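Local coordinates for protein luciferase-like monooxygenase (Streptomyces bottropensis, PDB 4US5) that probably acts as a monooxygenase of the bacterial luciferase-like family, carrying out oxidations that use molecular oxygen, at residues L25-E30 with H317-R322; V312-M315 with D321-R324. All coordinates share one frame; numbering follows the deposited sequence. Where two conformers were deposited one is given.

Both contacts use helix 319-332, the last helix of the chain, and they share Asp321 and Arg322. Along the sequence come first helix 21-38, then strand 309-313 with the loop after it, then helix 319-332. Contact 1 joins the two helices across 286 intervening residues; contact 2 ties the end of the strand to the helix that follows it almost at once. Their centres lie about 8 Å apart, and Glu30 OE2 packs against Leu323 CD1 at 3.6 Å. Strands 6-11 and 309-313 pair in parallel, so both contacts sit where the N- and C-terminal parts of the TIM-barrel chain come together.

Contact 1 (L25-E30 with H317-R322)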
loop_
_atom_site.group_PDB
_atom_site.type_symbol
_atom_site.label_atom_id
_atom_site.label_comp_id
_atom_site.label_asym_id
_atom_site.label_seq_id
_atom_site.Cartn_x
_atom_site.Cartn_y
_atom_site.Cartn_z
ATOM N N LEU B 25 13.248 6.442 3.596
ATOM C CA LEU B 25 12.156 6.493 2.627
ATOM C C LEU B 25 12.284 7.658 1.648
ATOM O O LEU B 25 12.050 7.511 0.445
ATOM C CB LEU B 25 10.777 6.509 3.337
ATOM C CG LEU B 25 10.540 5.374 4.322
ATOM C CD1 LEU B 25 9.138 5.438 4.888
ATOM C CD2 LEU B 25 10.796 4.007 3.714
ATOM N N GLN B 26 12.607 8.840 2.167
ATOM C CA GLN B 26 12.799 10.007 1.325
ATOM C C GLN B 26 13.954 9.765 0.350
ATOM O O GLN B 26 13.881 10.105 -0.834
ATOM C CB GLN B 26 13.051 11.293 2.190
ATOM C CG GLN B 26 11.790 11.785 2.958
ATOM C CD GLN B 26 10.584 11.969 2.047
ATOM O OE1 GLN B 26 10.689 12.617 1.006
ATOM N NE2 GLN B 26 9.453 11.319 2.393
ATOM N N HIS B 27 15.008 9.155 0.848
ATOM C CA HIS B 27 16.141 8.825 -0.030
ATOM C C HIS B 27 15.794 7.830 -1.106
ATOM O O HIS B 27 16.364 7.888 -2.218
ATOM C CB HIS B 27 17.319 8.363 0.780
ATOM C CG HIS B 27 17.987 9.460 1.517
ATOM N ND1 HIS B 27 18.705 9.246 2.665
ATOM C CD2 HIS B 27 17.987 10.803 1.313
ATOM C CE1 HIS B 27 19.103 10.403 3.163
ATOM N NE2 HIS B 27 18.713 11.366 2.342
ATOM N N SER B 28 14.838 6.943 -0.831
ATOM C CA SER B 28 14.365 5.962 -1.844
ATOM C C SER B 28 13.701 6.645 -2.954
ATOM O O SER B 28 13.932 6.359 -4.139
ATOM C CB SER B 28 13.380 4.953 -1.223
ATOM O OG SER B 28 14.032 4.142 -0.279
ATOM N N ILE B 29 12.868 7.611 -2.610
ATOM C CA ILE B 29 12.191 8.404 -3.630
ATOM C C ILE B 29 13.160 9.197 -4.511
ATOM O O ILE B 29 13.033 9.205 -5.745
ATOM C CB ILE B 29 11.176 9.362 -2.948
ATOM C CG1 ILE B 29 10.097 8.541 -2.260
ATOM C CG2 ILE B 29 10.562 10.318 -3.951
ATOM C CD1 ILE B 29 9.233 9.327 -1.275
ATOM N N GLU B 30 14.147 9.825 -3.878
ATOM C CA GLU B 30 15.171 10.553 -4.583
ATOM C C GLU B 30 15.965 9.651 -5.544
ATOM O O GLU B 30 16.202 9.999 -6.727
ATOM C CB GLU B 30 16.160 11.179 -3.607
ATOM C CG GLU B 30 17.065 12.184 -4.306
ATOM C CD GLU B 30 18.001 12.945 -3.378
ATOM O OE1 GLU B 30 18.154 12.552 -2.181
ATOM O OE2 GLU B 30 18.618 13.937 -3.886
ATOM N N HIS B 317 26.366 4.354 3.197
ATOM C CA HIS B 317 25.937 5.162 4.336
ATOM C C HIS B 317 25.379 6.519 3.883
ATOM O O HIS B 317 24.345 6.974 4.376
ATOM C CB HIS B 317 27.097 5.390 5.298
ATOM C CG HIS B 317 26.770 6.329 6.412
ATOM N ND1 HIS B 317 27.061 7.669 6.356
ATOM C CD2 HIS B 317 26.128 6.130 7.593
ATOM C CE1 HIS B 317 26.616 8.263 7.451
ATOM N NE2 HIS B 317 26.060 7.348 8.227
ATOM N N ASP B 318 26.095 7.188 2.984
ATOM C CA ASP B 318 25.820 8.571 2.634
ATOM C C ASP B 318 25.116 8.674 1.322
ATOM O O ASP B 318 25.629 8.257 0.318
ATOM C CB ASP B 318 27.159 9.361 2.618
ATOM C CG ASP B 318 26.967 10.894 2.591
ATOM O OD1 ASP B 318 26.132 11.452 1.841
ATOM O OD2 ASP B 318 27.653 11.542 3.406
ATOM N N GLN B 319 23.927 9.282 1.336
ATOM C CA GLN B 319 23.144 9.474 0.138
ATOM C C GLN B 319 23.925 10.093 -1.016
ATOM O O GLN B 319 23.691 9.746 -2.169
ATOM C CB GLN B 319 21.895 10.289 0.467
ATOM C CG GLN B 319 20.988 10.603 -0.699
ATOM C CD GLN B 319 20.137 9.440 -1.177
ATOM O OE1 GLN B 319 20.459 8.290 -0.956
ATOM N NE2 GLN B 319 19.093 9.759 -1.922
ATOM N N ARG B 320 24.841 11.021 -0.727
ATOM C CA ARG B 320 25.593 11.665 -1.804
ATOM C C ARG B 320 26.536 10.656 -2.483
ATOM O O ARG B 320 26.700 10.668 -3.709
ATOM C CB ARG B 320 26.421 12.858 -1.274
ATOM C CG ARG B 320 25.591 13.985 -0.647
ATOM C CD ARG B 320 26.371 14.901 0.283
ATOM N NE ARG B 320 26.661 14.274 1.567
ATOM C CZ ARG B 320 27.254 14.874 2.609
ATOM N NH1 ARG B 320 27.616 16.147 2.535
ATOM N NH2 ARG B 320 27.479 14.197 3.717
ATOM N N ASP B 321 27.151 9.805 -1.690
ATOM C CA ASP B 321 27.969 8.719 -2.215
ATOM C C ASP B 321 27.094 7.721 -3.009
ATOM O O ASP B 321 27.515 7.163 -4.025
ATOM C CB ASP B 321 28.691 7.982 -1.082
ATOM C CG ASP B 321 29.804 8.811 -0.453
ATOM O OD1 ASP B 321 30.241 9.802 -1.098
ATOM O OD2 ASP B 321 30.214 8.454 0.663
ATOM N N ARG B 322 25.909 7.454 -2.501
ATOM C CA ARG B 322 25.045 6.487 -3.118
ATOM C C ARG B 322 24.553 6.938 -4.485
ATOM O O ARG B 322 24.600 6.192 -5.448
ATOM C CB ARG B 322 23.864 6.208 -2.213
ATOM C CG ARG B 322 23.035 5.031 -2.680
ATOM C CD ARG B 322 21.703 4.959 -1.952
ATOM N NE ARG B 322 21.164 3.618 -2.063
ATOM C CZ ARG B 322 19.931 3.275 -1.674
ATOM N NH1 ARG B 322 19.112 4.170 -1.161
ATOM N NH2 ARG B 322 19.547 2.017 -1.791
#
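The amide nitrogen NE2 of Gln319 is shared by two acceptors on helix 21-38. Its strong bond runs to Glu30 OE1 at 3.0 Å and is nearly straight (170°); the carboxylate oxygen lies in the amide plane, whereas the nitrogen stands well above the carboxylate plane. A weak second bond reaches from Gln319 NE2 to the backbone oxygen His27 O at 3.3 Å. The rest of the side chain lies on the His27 imidazole. Gln319 CB stands 3.8 Å above the ring centroid, a CH-pi contact almost along the normal, and the bend about CB-CG (chi2 76°) brings the amide back over the root of the ring, where Gln319 CD comes within 3.4 Å of His27 CG. Ring and amide are stacked with their planes 24° apart, the two side chains running past each other in opposite directions. With an alanine here the CB would remain over the ring, but Glu30 OE1 would probably be left without its amide mate and the imidazole would be held less firmly against turning. Just ahead, Asp318 is the N-cap of helix 319-332: its OD1 accepts from Arg320 N at 2.9 Å and, on the syn side, from Arg320 NE, also at 2.9 Å. Arg320 NH2 closes a side-on salt bridge to Asp318 OD2 at 2.7 Å. On helix 21-38, Leu25 and Ile29 pack against Ala99 and Leu100 of the second subunit. The contact thus links the first and last helices of the chain, neighbours on the outside of the barrel, as expected in a TIM barrel whose first and last strands pair to close the ring.

Contact 2 (V312-M315 with D321-R324); sequences VVSM and DRLR. With NA (sodium ion), chain M.
Hydrogen bonds between Ser314 and Arg322 carry the contact. Ser314 OG accepts from Arg322 NE at 2.8 Å, a fairly straight bond (163°), and from Arg322 NH2 at 3.2 Å, a more bent one. Both nitrogens grip the one oxygen side-on, with OG at the guanidinium edge and in its plane. Arg322 reaches this far because CG is anti to the backbone N (chi1 -170°) and the chain stays extended out to NE. Ser314 OG also hydrogen-bonds to Tyr326 OH, which in turn bonds to Val312 O, so helix 319-332 holds the strand end at several points. In TIM barrels the loops after the C-terminal ends of the strands line the active-site mouth; Ser314 stands at the start of such a loop, just past strand 309-313.

Ionic pairing has one partner at the contact: Arg322 NH2 makes a salt bridge to Glu11, at the end of the neighbouring strand 6-11, which probably helps to fix the buried guanidinium's rotation. Away from the strand, on the same helix, Arg324 NH2 forms a salt bridge with Asp321 OD1 at 2.7 Å, the carboxylate oxygen lying in the guanidinium plane.

Metal binding uses the backbone. The sodium ion is bound by Ser314 O at 2.9 Å and by a water at 2.7 Å from the ion. Ser314 takes part in two sodium sites, one completed by Val10 and Gln12, the other by Ile316. The same water lies over one face of the Arg322 guanidinium, offset toward its rim.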
loop_
_atom_site.group_PDB
_atom_site.type_symbol
_atom_site.label_atom_id
_atom_site.label_comp_id
_atom_site.label_asym_id
_atom_site.label_seq_id
_atom_site.Cartn_x
_atom_site.Cartn_y
_atom_site.Cartn_z
ATOM N N VAL B 312 20.534 -3.573 -9.120
ATOM C CA VAL B 312 21.661 -3.033 -8.376
ATOM C C VAL B 312 21.246 -2.609 -7.004
ATOM O O VAL B 312 20.462 -1.630 -6.826
ATOM C CB VAL B 312 22.323 -1.852 -9.098
ATOM C CG1 VAL B 312 23.479 -1.279 -8.293
ATOM C CG2 VAL B 312 22.798 -2.276 -10.506
ATOM N N VAL B 313 21.803 -3.304 -6.034
ATOM C CA VAL B 313 21.538 -3.107 -4.623
ATOM C C VAL B 313 22.745 -2.335 -4.081
ATOM O O VAL B 313 23.886 -2.484 -4.573
ATOM C CB VAL B 313 21.442 -4.477 -3.898
ATOM C CG1 VAL B 313 21.194 -4.326 -2.423
ATOM C CG2 VAL B 313 20.363 -5.345 -4.520
ATOM N N SER B 314 22.510 -1.524 -3.053
ATOM C CA SER B 314 23.584 -0.814 -2.396
ATOM C C SER B 314 23.413 -0.783 -0.866
ATOM O O SER B 314 22.290 -0.809 -0.342
ATOM C CB SER B 314 23.721 0.586 -2.980
ATOM O OG SER B 314 22.485 1.303 -2.894
HETATM N N MSE B 315 24.546 -0.746 -0.167
HETATM C CA MSE B 315 24.583 -0.618 1.289
HETATM C C MSE B 315 25.565 0.492 1.578
HETATM O O MSE B 315 26.652 0.251 2.072
HETATM C CB MSE B 315 25.033 -1.924 1.910
HETATM C CG MSE B 315 23.892 -2.928 2.056
HETATM SE SE MSE B 315 23.602 -3.883 0.384
HETATM C CE MSE B 315 22.485 -5.361 1.030
ATOM N N ASP B 321 27.151 9.805 -1.690
ATOM C CA ASP B 321 27.969 8.719 -2.215
ATOM C C ASP B 321 27.094 7.721 -3.009
ATOM O O ASP B 321 27.515 7.163 -4.025
ATOM C CB ASP B 321 28.691 7.982 -1.082
ATOM C CG ASP B 321 29.804 8.811 -0.453
ATOM O OD1 ASP B 321 30.241 9.802 -1.098
ATOM O OD2 ASP B 321 30.214 8.454 0.663
ATOM N N ARG B 322 25.909 7.454 -2.501
ATOM C CA ARG B 322 25.045 6.487 -3.118
ATOM C C ARG B 322 24.553 6.938 -4.485
ATOM O O ARG B 322 24.600 6.192 -5.448
ATOM C CB ARG B 322 23.864 6.208 -2.213
ATOM C CG ARG B 322 23.035 5.031 -2.680
ATOM C CD ARG B 322 21.703 4.959 -1.952
ATOM N NE ARG B 322 21.164 3.618 -2.063
ATOM C CZ ARG B 322 19.931 3.275 -1.674
ATOM N NH1 ARG B 322 19.112 4.170 -1.161
ATOM N NH2 ARG B 322 19.547 2.017 -1.791
ATOM N N LEU B 323 24.033 8.165 -4.564
ATOM C CA LEU B 323 23.591 8.705 -5.822
ATOM C C LEU B 323 24.723 8.723 -6.859
ATOM O O LEU B 323 24.522 8.338 -8.014
ATOM C CB LEU B 323 23.005 10.118 -5.641
ATOM C CG LEU B 323 21.735 10.181 -4.814
ATOM C CD1 LEU B 323 21.298 11.601 -4.592
ATOM C CD2 LEU B 323 20.603 9.376 -5.430
ATOM N N ARG B 324 25.919 9.068 -6.401
ATOM C CA ARG B 324 27.111 9.036 -7.261
ATOM C C ARG B 324 27.336 7.655 -7.866
ATOM O O ARG B 324 27.629 7.533 -9.065
ATOM C CB ARG B 324 28.409 9.508 -6.535
ATOM C CG ARG B 324 28.678 11.008 -6.684
ATOM C CD ARG B 324 30.020 11.483 -6.157
ATOM N NE ARG B 324 30.119 11.344 -4.718
ATOM C CZ ARG B 324 29.749 12.281 -3.840
ATOM N NH1 ARG B 324 29.288 13.461 -4.254
ATOM N NH2 ARG B 324 29.887 12.055 -2.545
HETATM NA NA NA M . 22.543 2.069 0.153
HETATM O O HOH W 1 21.600 4.074 1.628
#